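Local structure of amino acid adenylation domain-containing protein (Bacillus stratosphericus LAMA 585, 6ULY) at residues V204-F209 / P386-T391; P329-S334 / G449-T454; S334-A339 / G436-G441; G354-E359 / L443-E448. The protein probably activates an alpha-keto acid as its acyl adenylate, serving as the first adenylation domain of a keto acid-selecting nonribosomal peptide synthetase. One frame throughout, in Å; residues are numbered along the deposited sequence.

How the contacts relate
Along the chain, contact 1 opens first, at the end of helix 193-207, and closes 177 residues later on the turn following strand 385-386. Inside that loop contacts 2, 3 and 4 begin in turn, but all three close beyond residue 391, so contact 1 crosses each of them. Contact 2 forms the outer loop of that group, with contacts 3 and 4 both nested in it and crossing each other. Strand 327-333 of the nine-stranded mixed sheet, the connection from it to 338-342, and strand 355-359 of a separate two-stranded antiparallel sheet are thereby tied to the last two strands, 438-447 and 450-456, of the five-stranded antiparallel sheet. Contacts 2 and 3 share Ser-334 and reach the bound keto acyl adenylate.

Contact 1: V204-F209 / P386-T391; sequences VAANQF and PIPGIT
Ala-206 and Pro-388 bury the most surface here, about 38 Å² each, and they meet through carbon alone. The methyl of Ala-206, in the last turn of helix 193-207, lies 4.2 Å from CD of the Pro-388 ring. The same Ala-206 CB also comes within 3.9 Å of Ile-387 CG2, so one methyl touches two consecutive residues of the loop. One residue earlier on the helix, Ala-205 CB rests 4.1 Å from Pro-388 CG, placing the two alanines against neighbouring methylenes of a single pyrrolidine ring. The CB atoms of both alanines and of Pro-388 point toward the opposite segment. At Ile-387 the touching branch is CG2, which stands beside the backbone N and anti to the carbonyl carbon, while CG1 stands between the backbone N and the carbonyl carbon (chi1 60°).

The loop is held in shape by a type II beta turn from Ile-387 to Ile-390, closed by a bond of 3.2 Å from Ile-390 N to Ile-387 O. Gly-389 occupies its third position with a positive phi of 94°. On the helical side, Gln-208 leaves helical geometry with positive phi, and Asn-207 OD1 is bonded to Arg-328. A backbone bond between Ile-387 and Val-340 anchors the loop beside strand 338-342, and Leu-9 also touches Pro-388.

No hydrogen bond or charge pair spans the two segments. With only 119 Å² buried, the touch is one of carbon surfaces, partly open to solvent, and without directional bonds it sets no precise alignment by itself.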
# COMPACT_ATOMS: atom_id res chain seq x y z
N VAL A 204 27.70 18.92 -2.73
CA VAL A 204 28.57 20.09 -2.86
C VAL A 204 29.68 19.83 -3.87
O VAL A 204 30.01 20.69 -4.68
CB VAL A 204 29.14 20.48 -1.48
CG1 VAL A 204 30.25 21.51 -1.63
CG2 VAL A 204 28.03 21.00 -0.58
N ALA A 205 30.27 18.63 -3.83
CA ALA A 205 31.39 18.33 -4.72
C ALA A 205 30.93 18.22 -6.18
O ALA A 205 31.64 18.68 -7.08
CB ALA A 205 32.07 17.03 -4.29
N ALA A 206 29.78 17.59 -6.42
CA ALA A 206 29.32 17.42 -7.79
C ALA A 206 28.91 18.75 -8.41
O ALA A 206 29.17 18.99 -9.60
CB ALA A 206 28.15 16.43 -7.83
N ASN A 207 28.28 19.63 -7.63
CA ASN A 207 27.83 20.91 -8.14
C ASN A 207 28.84 22.03 -7.94
O ASN A 207 28.64 23.13 -8.48
CB ASN A 207 26.52 21.31 -7.45
CG ASN A 207 25.36 20.44 -7.85
OD1 ASN A 207 24.78 20.61 -8.92
ND2 ASN A 207 25.02 19.48 -7.00
N GLN A 208 29.91 21.79 -7.19
CA GLN A 208 30.90 22.83 -6.89
C GLN A 208 30.26 23.99 -6.15
O GLN A 208 30.60 25.16 -6.37
CB GLN A 208 31.61 23.30 -8.16
CG GLN A 208 32.39 22.20 -8.87
CD GLN A 208 33.05 22.67 -10.15
OE1 GLN A 208 33.88 23.58 -10.14
NE2 GLN A 208 32.69 22.05 -11.27
N PHE A 209 29.31 23.68 -5.27
CA PHE A 209 28.72 24.70 -4.42
C PHE A 209 29.80 25.33 -3.54
O PHE A 209 30.77 24.68 -3.16
CB PHE A 209 27.61 24.10 -3.55
CG PHE A 209 26.38 23.69 -4.32
CD1 PHE A 209 26.01 24.36 -5.48
CD2 PHE A 209 25.60 22.63 -3.88
CE1 PHE A 209 24.88 23.98 -6.17
CE2 PHE A 209 24.48 22.25 -4.58
CZ PHE A 209 24.11 22.92 -5.72
N PRO A 386 26.15 9.64 -10.88
CA PRO A 386 26.00 9.66 -9.42
C PRO A 386 26.97 10.65 -8.79
O PRO A 386 28.06 10.89 -9.30
CB PRO A 386 26.33 8.22 -9.00
CG PRO A 386 26.28 7.41 -10.24
CD PRO A 386 26.61 8.32 -11.36
N ILE A 387 26.55 11.23 -7.67
CA ILE A 387 27.43 12.10 -6.91
C ILE A 387 28.52 11.23 -6.29
O ILE A 387 28.36 10.01 -6.21
CB ILE A 387 26.66 12.89 -5.83
CG1 ILE A 387 25.97 11.94 -4.85
CG2 ILE A 387 25.65 13.82 -6.49
CD1 ILE A 387 25.30 12.67 -3.68
N PRO A 388 29.64 11.81 -5.86
CA PRO A 388 30.66 11.01 -5.17
C PRO A 388 30.06 10.20 -4.03
O PRO A 388 29.20 10.68 -3.29
CB PRO A 388 31.65 12.06 -4.66
CG PRO A 388 31.52 13.19 -5.62
CD PRO A 388 30.08 13.20 -6.06
N GLY A 389 30.52 8.95 -3.91
CA GLY A 389 30.10 8.06 -2.85
C GLY A 389 28.96 7.15 -3.21
O GLY A 389 28.75 6.14 -2.53
N ILE A 390 28.21 7.45 -4.27
CA ILE A 390 27.02 6.71 -4.64
C ILE A 390 27.35 5.76 -5.78
O ILE A 390 28.06 6.12 -6.72
CB ILE A 390 25.87 7.67 -5.04
CG1 ILE A 390 25.44 8.54 -3.86
CG2 ILE A 390 24.70 6.88 -5.60
CD1 ILE A 390 24.62 7.83 -2.82
N THR A 391 26.82 4.54 -5.69
CA THR A 391 26.83 3.60 -6.80
C THR A 391 25.38 3.33 -7.19
O THR A 391 24.54 3.08 -6.32
CB THR A 391 27.54 2.29 -6.45
OG1 THR A 391 28.81 2.58 -5.85
CG2 THR A 391 27.77 1.48 -7.70

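Contact 2: P329-S334 / G449-T454; sequences PAFGMS and GRLTLT. With QA7 (5'-O-{(S)-hydroxy[(4-methyl-2-oxopentanoyl)oxy]phosphoryl}adenosine), chain C.
Phe-331 meets Leu-451 and Leu-453 on one side of its ring and the adenylate along its edge. Its CB starts beside adenine, 3.9 Å from the exocyclic amino nitrogen N24 of QA7. Next, CG is approached by Leu-453 CD2, a methyl that comes closest at Phe-331 CD1, 3.3 Å away, a tight contact. The other ortho carbon, Phe-331 CD2, lies 3.7 Å from Leu-451 CD2, and Phe-331 CE2 touches the same methyl at 4.0 Å. Phe-331 CE1 reaches the ribose, 3.8 Å from C12 of QA7. The two leucine methyls lie on the same side of the ring plane and approach it obliquely, whereas the adenine N17 sits near that plane at the edge; adenine and phenyl are therefore not stacked. Leu-451 delivers its methyl with CG anti to the backbone N (chi1 173°). Leu-453 CD2 is shared, because it also packs on the adenine carbon C21.

The backbone of 329-334 holds the ligand at two points, the adenine amino group and the phosphate. QA7 N24 donates to Ala-330 O (2.6 Å, N-H...O 140°), and Ser-334 N donates more nearly straight to the phosphate oxygen O29 (2.9 Å, 162°). Residues 331-335, Phe-Gly-Met-Ser-Glu, fit the A5 core motif of adenylation domains.

Strand 327-333 lies inside the nine-stranded mixed sheet, between 297-301 and 338-342, with backbone bonds from Ala-330 to Asn-300 and from Phe-331 to Val-340. Strand 450-456 is an edge strand of the five-stranded antiparallel sheet, next to 438-447, whose Asp-442 touches Phe-331 and is hydrogen-bonded to QA7 through OD1. The contact thus brings two separate sheets together beside the adenosine.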
# COMPACT_ATOMS: atom_id res chain seq x y z
N PRO A 329 18.81 18.77 -14.28
CA PRO A 329 17.96 17.67 -13.84
C PRO A 329 18.62 16.88 -12.72
O PRO A 329 19.85 16.72 -12.69
CB PRO A 329 17.78 16.82 -15.10
CG PRO A 329 18.00 17.78 -16.23
CD PRO A 329 19.01 18.77 -15.74
N ALA A 330 17.81 16.40 -11.78
CA ALA A 330 18.32 15.64 -10.65
C ALA A 330 17.26 14.65 -10.18
O ALA A 330 16.06 14.86 -10.39
CB ALA A 330 18.74 16.56 -9.51
N PHE A 331 17.72 13.58 -9.54
CA PHE A 331 16.84 12.58 -8.96
C PHE A 331 17.33 12.21 -7.57
O PHE A 331 18.53 12.20 -7.30
CB PHE A 331 16.76 11.31 -9.83
CG PHE A 331 16.55 10.05 -9.04
CD1 PHE A 331 15.28 9.68 -8.62
CD2 PHE A 331 17.62 9.23 -8.71
CE1 PHE A 331 15.09 8.52 -7.89
CE2 PHE A 331 17.43 8.08 -7.98
CZ PHE A 331 16.17 7.72 -7.57
N GLY A 332 16.38 11.90 -6.70
CA GLY A 332 16.73 11.44 -5.37
C GLY A 332 15.49 10.96 -4.64
O GLY A 332 14.39 10.95 -5.19
N MET A 333 15.70 10.56 -3.39
CA MET A 333 14.61 10.09 -2.55
C MET A 333 14.91 10.49 -1.12
O MET A 333 16.07 10.64 -0.73
CB MET A 333 14.43 8.56 -2.63
CG MET A 333 14.46 7.97 -4.03
SD MET A 333 14.36 6.16 -4.04
CE MET A 333 12.74 5.92 -3.29
N SER A 334 13.85 10.65 -0.33
CA SER A 334 14.04 10.92 1.09
C SER A 334 14.89 9.83 1.73
O SER A 334 15.71 10.12 2.61
CB SER A 334 12.68 11.04 1.78
OG SER A 334 12.04 9.78 1.84
N GLY A 449 27.28 5.82 -17.82
CA GLY A 449 27.35 6.06 -16.39
C GLY A 449 26.34 7.05 -15.86
O GLY A 449 26.39 7.39 -14.68
N ARG A 450 25.42 7.52 -16.71
CA ARG A 450 24.44 8.53 -16.33
C ARG A 450 23.07 7.89 -16.24
O ARG A 450 22.65 7.16 -17.15
CB ARG A 450 24.44 9.68 -17.34
CG ARG A 450 25.81 10.36 -17.49
CD ARG A 450 25.76 11.57 -18.41
NE ARG A 450 25.39 11.21 -19.78
CZ ARG A 450 26.26 11.02 -20.77
NH1 ARG A 450 27.56 11.14 -20.57
NH2 ARG A 450 25.81 10.71 -21.98
N LEU A 451 22.37 8.14 -15.14
CA LEU A 451 21.06 7.54 -14.90
C LEU A 451 19.98 8.29 -15.67
O LEU A 451 20.00 9.51 -15.78
CB LEU A 451 20.74 7.56 -13.41
CG LEU A 451 19.34 7.11 -13.00
CD1 LEU A 451 19.16 5.62 -13.25
CD2 LEU A 451 19.09 7.45 -11.54
N THR A 452 19.00 7.54 -16.18
CA THR A 452 17.82 8.12 -16.81
C THR A 452 16.61 7.33 -16.32
O THR A 452 16.50 6.13 -16.59
CB THR A 452 17.92 8.08 -18.33
OG1 THR A 452 18.98 8.94 -18.77
CG2 THR A 452 16.63 8.55 -18.97
N LEU A 453 15.73 8.00 -15.59
CA LEU A 453 14.51 7.36 -15.11
C LEU A 453 13.47 7.32 -16.21
O LEU A 453 13.32 8.26 -16.99
CB LEU A 453 13.97 8.10 -13.89
CG LEU A 453 14.33 7.53 -12.52
CD1 LEU A 453 15.78 7.09 -12.46
CD2 LEU A 453 14.05 8.54 -11.43
N THR A 454 12.74 6.20 -16.28
CA THR A 454 11.71 5.99 -17.28
C THR A 454 10.34 5.67 -16.70
O THR A 454 9.35 5.74 -17.43
CB THR A 454 12.10 4.85 -18.24
OG1 THR A 454 12.35 3.65 -17.48
CG2 THR A 454 13.35 5.22 -19.03
C01 QA7 C . 16.13 15.79 -6.44
C02 QA7 C . 15.18 15.86 -5.30
C03 QA7 C . 15.91 16.19 -4.03
C04 QA7 C . 14.42 14.57 -5.36
C05 QA7 C . 14.10 13.88 -4.07
C06 QA7 C . 12.69 13.48 -3.80
C10 QA7 C . 11.27 10.36 -4.39
C11 QA7 C . 10.69 9.87 -5.53
C12 QA7 C . 11.72 8.94 -6.29
C13 QA7 C . 11.39 9.03 -7.47
C14 QA7 C . 10.70 10.50 -7.67
C16 QA7 C . 12.45 12.10 -7.82
C18 QA7 C . 12.71 12.29 -9.93
C19 QA7 C . 13.05 12.59 -11.25
C21 QA7 C . 11.51 11.14 -11.98
C23 QA7 C . 11.74 11.40 -9.72
N15 QA7 C . 11.59 11.31 -8.39
N17 QA7 C . 13.14 12.71 -8.75
N20 QA7 C . 12.44 11.99 -12.22
N22 QA7 C . 11.15 10.84 -10.78
N24 QA7 C . 14.07 13.51 -11.50
O07 QA7 C . 12.35 12.74 -2.71
O09 QA7 C . 10.41 11.15 -3.66
O25 QA7 C . 10.46 10.96 -6.53
O26 QA7 C . 10.36 8.12 -7.90
O27 QA7 C . 11.83 7.52 -5.82
O28 QA7 C . 10.11 12.91 -1.88
O29 QA7 C . 11.24 11.04 -1.43
O30 QA7 C . 11.89 13.80 -4.52
O31 QA7 C . 14.93 13.64 -3.34
P08 QA7 C . 10.99 11.96 -2.45

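Contact 3: S334-A339 / G436-G441; sequences SEISSA and GWFHTG. With QA7 (5'-O-{(S)-hydroxy[(4-methyl-2-oxopentanoyl)oxy]phosphoryl}adenosine), chain C; SO4 (sulfate ion), chain K.
Phe-438 carries the second segment's side of this contact, meeting Glu-335 and Ile-336 together. Its CG is anti to the backbone N (chi1 173°), which carries the ring across to 334-339, where Phe-438 CZ reaches Glu-335 CB at 3.4 Å and Glu-335 CG at 3.7 Å. Nearer the ring's base, Phe-438 CD2 lies 4.0 Å from Ile-336 CG2. Both residues cross the phenylalanine side chain at about a right angle, and the part of Glu-335 that packs is aliphatic. Its carboxylate is held otherwise: Glu-335 OE1 accepts from Ser-334 OG (3.1 Å), which comes from well above the carboxylate plane, and OE2 pairs with Tyr-421.

His-439, the next residue, belongs to another environment. ND1 is bonded to Gln-411 and NE2 to Glu-457, with a weak bond of 3.3 Å from His-439 NE2 to O4 of a sulfate ion that probably comes from the crystallisation liquor. Thr-440 OG1 is engaged with Val-410 O and with the backbone N of Asp-442, a ligand-binding residue.

Across from them, Ser-337 and Ser-338 form a G1 beta bulge facing Met-333, and Ala-339 CB packs 3.7 Å from QA7 C01 at the acyl end. Ser-334 and Glu-335 end a sequence that fits the A5 core motif, and Phe-438 to Gly-441 fit the start of A7; the meeting of the two beside the acyl adenylate is consistent with the ANL adenylating enzymes.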
# COMPACT_ATOMS: atom_id res chain seq x y z
N SER A 334 13.85 10.65 -0.33
CA SER A 334 14.04 10.92 1.09
C SER A 334 14.89 9.83 1.73
O SER A 334 15.71 10.12 2.61
CB SER A 334 12.68 11.04 1.78
OG SER A 334 12.04 9.78 1.84
N GLU A 335 14.72 8.58 1.29
CA GLU A 335 15.45 7.46 1.88
C GLU A 335 16.95 7.53 1.62
O GLU A 335 17.72 6.85 2.32
CB GLU A 335 14.92 6.12 1.35
CG GLU A 335 13.52 5.77 1.81
CD GLU A 335 12.44 6.29 0.89
OE1 GLU A 335 12.69 7.26 0.15
OE2 GLU A 335 11.34 5.71 0.90
N ILE A 336 17.38 8.32 0.64
CA ILE A 336 18.80 8.43 0.31
C ILE A 336 19.25 9.88 0.46
O ILE A 336 20.22 10.32 -0.18
CB ILE A 336 19.08 7.88 -1.10
CG1 ILE A 336 18.26 8.63 -2.15
CG2 ILE A 336 18.76 6.38 -1.17
CD1 ILE A 336 18.44 8.11 -3.55
N SER A 337 18.55 10.65 1.30
CA SER A 337 18.95 11.99 1.72
C SER A 337 18.89 13.01 0.58
O SER A 337 19.69 13.96 0.56
CB SER A 337 20.36 11.98 2.33
OG SER A 337 20.40 11.17 3.49
N SER A 338 17.95 12.84 -0.34
CA SER A 338 17.67 13.78 -1.43
C SER A 338 18.44 13.36 -2.68
O SER A 338 18.53 12.16 -2.98
CB SER A 338 17.97 15.24 -1.02
OG SER A 338 19.32 15.62 -1.20
N ALA A 339 18.98 14.31 -3.44
CA ALA A 339 19.48 14.00 -4.77
C ALA A 339 20.77 13.19 -4.71
O ALA A 339 21.61 13.39 -3.83
CB ALA A 339 19.72 15.29 -5.56
N GLY A 436 24.05 -4.21 0.39
CA GLY A 436 23.98 -2.76 0.54
C GLY A 436 23.18 -2.04 -0.51
O GLY A 436 23.33 -0.82 -0.65
N TRP A 437 22.33 -2.73 -1.26
CA TRP A 437 21.60 -2.13 -2.37
C TRP A 437 20.21 -1.71 -1.91
O TRP A 437 19.40 -2.56 -1.50
CB TRP A 437 21.51 -3.10 -3.55
CG TRP A 437 22.81 -3.28 -4.25
CD1 TRP A 437 23.62 -4.37 -4.21
CD2 TRP A 437 23.46 -2.32 -5.10
NE1 TRP A 437 24.74 -4.16 -4.97
CE2 TRP A 437 24.66 -2.91 -5.53
CE3 TRP A 437 23.14 -1.03 -5.53
CZ2 TRP A 437 25.55 -2.25 -6.38
CZ3 TRP A 437 24.02 -0.38 -6.37
CH2 TRP A 437 25.21 -0.99 -6.79
N PHE A 438 19.93 -0.41 -2.00
CA PHE A 438 18.61 0.12 -1.67
C PHE A 438 17.73 0.10 -2.91
O PHE A 438 18.11 0.61 -3.97
CB PHE A 438 18.70 1.55 -1.13
CG PHE A 438 17.36 2.19 -0.94
CD1 PHE A 438 16.65 1.99 0.23
CD2 PHE A 438 16.79 2.96 -1.95
CE1 PHE A 438 15.40 2.57 0.40
CE2 PHE A 438 15.55 3.53 -1.78
CZ PHE A 438 14.85 3.34 -0.61
N HIS A 439 16.54 -0.49 -2.78
CA HIS A 439 15.61 -0.66 -3.88
C HIS A 439 14.71 0.57 -3.96
O HIS A 439 13.92 0.83 -3.05
CB HIS A 439 14.78 -1.93 -3.68
CG HIS A 439 14.09 -2.41 -4.92
ND1 HIS A 439 14.75 -3.11 -5.90
CD2 HIS A 439 12.80 -2.30 -5.32
CE1 HIS A 439 13.90 -3.41 -6.87
NE2 HIS A 439 12.71 -2.93 -6.54
N THR A 440 14.81 1.31 -5.07
CA THR A 440 14.12 2.59 -5.17
C THR A 440 12.66 2.43 -5.55
O THR A 440 11.83 3.27 -5.18
CB THR A 440 14.80 3.48 -6.22
OG1 THR A 440 14.70 2.86 -7.51
CG2 THR A 440 16.26 3.71 -5.87
N GLY A 441 12.32 1.37 -6.27
CA GLY A 441 11.02 1.27 -6.89
C GLY A 441 10.90 1.99 -8.21
O GLY A 441 9.82 1.95 -8.82
C01 QA7 C . 16.13 15.79 -6.44
C02 QA7 C . 15.18 15.86 -5.30
C03 QA7 C . 15.91 16.19 -4.03
C04 QA7 C . 14.42 14.57 -5.36
C05 QA7 C . 14.10 13.88 -4.07
C06 QA7 C . 12.69 13.48 -3.80
C10 QA7 C . 11.27 10.36 -4.39
C11 QA7 C . 10.69 9.87 -5.53
C12 QA7 C . 11.72 8.94 -6.29
C13 QA7 C . 11.39 9.03 -7.47
C14 QA7 C . 10.70 10.50 -7.67
C16 QA7 C . 12.45 12.10 -7.82
C18 QA7 C . 12.71 12.29 -9.93
C19 QA7 C . 13.05 12.59 -11.25
C21 QA7 C . 11.51 11.14 -11.98
C23 QA7 C . 11.74 11.40 -9.72
N15 QA7 C . 11.59 11.31 -8.39
N17 QA7 C . 13.14 12.71 -8.75
N20 QA7 C . 12.44 11.99 -12.22
N22 QA7 C . 11.15 10.84 -10.78
N24 QA7 C . 14.07 13.51 -11.50
O07 QA7 C . 12.35 12.74 -2.71
O09 QA7 C . 10.41 11.15 -3.66
O25 QA7 C . 10.46 10.96 -6.53
O26 QA7 C . 10.36 8.12 -7.90
O27 QA7 C . 11.83 7.52 -5.82
O28 QA7 C . 10.11 12.91 -1.88
O29 QA7 C . 11.24 11.04 -1.43
O30 QA7 C . 11.89 13.80 -4.52
O31 QA7 C . 14.93 13.64 -3.34
P08 QA7 C . 10.99 11.96 -2.45
S SO4 K . 10.94 -6.14 -7.05
O1 SO4 K . 11.52 -6.56 -5.78
O2 SO4 K . 10.11 -7.19 -7.58
O3 SO4 K . 11.97 -5.83 -8.00
O4 SO4 K . 10.14 -4.97 -6.83

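Contact 4: G354-E359 / L443-E448; sequences GVLTFE and LGFLHE
Leu-356 and Phe-445 make the first contact along 354-359. With CG beside the backbone N and anti to the carbonyl carbon, Leu-356 carries CD1 to the rim of the Phe-445 ring, 3.6 Å from Phe-445 CE1 and in the ring plane. The same methyl, Leu-356 CD1, is 4.2 Å from His-447 CG, while Leu-356 CD2 lies over one face of that imidazole, offset toward its rim. The imidazole is bonded through ND1 to Asp-405, which would restrain its rotation.

Strand 355-359 pairs with 377-381 in a two-stranded antiparallel sheet, to which the bond between Thr-357 OG1 and Ser-379 OG also belongs, whereas 438-447 is part of the five-stranded antiparallel sheet. The short strand segments 355-359 and 443-447 run 11.0 Å apart at closest approach with 111° between their directions, so they face each other across a side-chain layer and share no backbone bonds.

Phe-358 comes next and approaches Phe-445 from the opposite direction. Its edge is directed at the face of Phe-445 in an offset edge-to-face pair, centroids 5.5 Å apart and planes at 85°. The closest atoms are Phe-358 CE2 and Phe-445 CZ, at 3.5 Å. Phe-445 is therefore met on a face by Phe-358 and at its edge by Leu-356, while Leu-367 touches both phenylalanines.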
# COMPACT_ATOMS: atom_id res chain seq x y z
N GLY A 354 21.87 16.20 -23.41
CA GLY A 354 21.32 15.71 -22.16
C GLY A 354 19.92 15.15 -22.26
O GLY A 354 19.27 14.96 -21.23
N VAL A 355 19.43 14.89 -23.47
CA VAL A 355 18.11 14.30 -23.70
C VAL A 355 18.29 13.14 -24.66
O VAL A 355 18.93 13.28 -25.71
CB VAL A 355 17.12 15.33 -24.27
CG1 VAL A 355 15.76 14.68 -24.52
CG2 VAL A 355 16.98 16.52 -23.32
N LEU A 356 17.73 11.98 -24.30
CA LEU A 356 17.87 10.76 -25.08
C LEU A 356 16.53 10.38 -25.69
O LEU A 356 15.51 10.38 -25.00
CB LEU A 356 18.39 9.61 -24.21
CG LEU A 356 19.78 9.81 -23.60
CD1 LEU A 356 20.06 8.75 -22.55
CD2 LEU A 356 20.85 9.79 -24.69
N THR A 357 16.54 10.05 -26.97
CA THR A 357 15.35 9.63 -27.69
C THR A 357 15.56 8.24 -28.27
O THR A 357 16.62 7.96 -28.84
CB THR A 357 14.99 10.63 -28.80
OG1 THR A 357 14.49 11.83 -28.22
CG2 THR A 357 13.93 10.05 -29.73
N PHE A 358 14.56 7.38 -28.12
CA PHE A 358 14.65 6.00 -28.54
C PHE A 358 13.37 5.58 -29.25
O PHE A 358 12.33 6.23 -29.12
CB PHE A 358 14.90 5.05 -27.36
CG PHE A 358 16.10 5.39 -26.54
CD1 PHE A 358 17.37 5.04 -26.96
CD2 PHE A 358 15.96 6.05 -25.33
CE1 PHE A 358 18.48 5.34 -26.20
CE2 PHE A 358 17.07 6.36 -24.56
CZ PHE A 358 18.33 6.00 -25.00
N GLU A 359 13.45 4.48 -29.98
CA GLU A 359 12.27 3.90 -30.59
C GLU A 359 11.37 3.31 -29.51
O GLU A 359 11.84 2.70 -28.55
CB GLU A 359 12.67 2.81 -31.59
CG GLU A 359 11.75 2.68 -32.79
CD GLU A 359 11.95 3.79 -33.81
OE1 GLU A 359 13.01 4.44 -33.78
OE2 GLU A 359 11.05 4.00 -34.64
N LEU A 443 12.09 2.83 -12.25
CA LEU A 443 12.59 2.19 -13.45
C LEU A 443 13.43 3.17 -14.25
O LEU A 443 13.12 4.37 -14.31
CB LEU A 443 11.44 1.67 -14.32
CG LEU A 443 10.49 0.67 -13.65
CD1 LEU A 443 9.37 0.31 -14.61
CD2 LEU A 443 11.24 -0.57 -13.21
N GLY A 444 14.51 2.67 -14.84
CA GLY A 444 15.36 3.51 -15.66
C GLY A 444 16.49 2.70 -16.25
O GLY A 444 16.49 1.46 -16.18
N PHE A 445 17.45 3.41 -16.82
CA PHE A 445 18.62 2.78 -17.41
C PHE A 445 19.84 3.64 -17.15
O PHE A 445 19.74 4.79 -16.73
CB PHE A 445 18.42 2.55 -18.92
CG PHE A 445 18.19 3.81 -19.69
CD1 PHE A 445 19.25 4.49 -20.28
CD2 PHE A 445 16.91 4.32 -19.84
CE1 PHE A 445 19.04 5.65 -20.99
CE2 PHE A 445 16.69 5.49 -20.55
CZ PHE A 445 17.76 6.15 -21.13
N LEU A 446 21.01 3.05 -17.38
CA LEU A 446 22.28 3.75 -17.32
C LEU A 446 22.85 3.85 -18.73
O LEU A 446 22.72 2.92 -19.53
CB LEU A 446 23.26 3.04 -16.39
CG LEU A 446 23.06 3.32 -14.89
CD1 LEU A 446 23.83 2.33 -14.04
CD2 LEU A 446 23.49 4.74 -14.56
N HIS A 447 23.45 5.00 -19.03
CA HIS A 447 24.02 5.26 -20.35
C HIS A 447 25.23 6.14 -20.13
O HIS A 447 25.10 7.28 -19.69
CB HIS A 447 22.99 5.93 -21.26
CG HIS A 447 23.55 6.36 -22.58
ND1 HIS A 447 23.51 5.57 -23.70
CD2 HIS A 447 24.16 7.51 -22.95
CE1 HIS A 447 24.07 6.21 -24.71
NE2 HIS A 447 24.48 7.39 -24.28
N GLU A 448 26.42 5.61 -20.43
CA GLU A 448 27.67 6.31 -20.17
C GLU A 448 27.80 6.68 -18.69
O GLU A 448 28.34 7.74 -18.34
CB GLU A 448 27.81 7.56 -21.04
CG GLU A 448 27.73 7.29 -22.54
CD GLU A 448 28.88 6.42 -23.04
OE1 GLU A 448 30.00 6.56 -22.52
OE2 GLU A 448 28.64 5.60 -23.95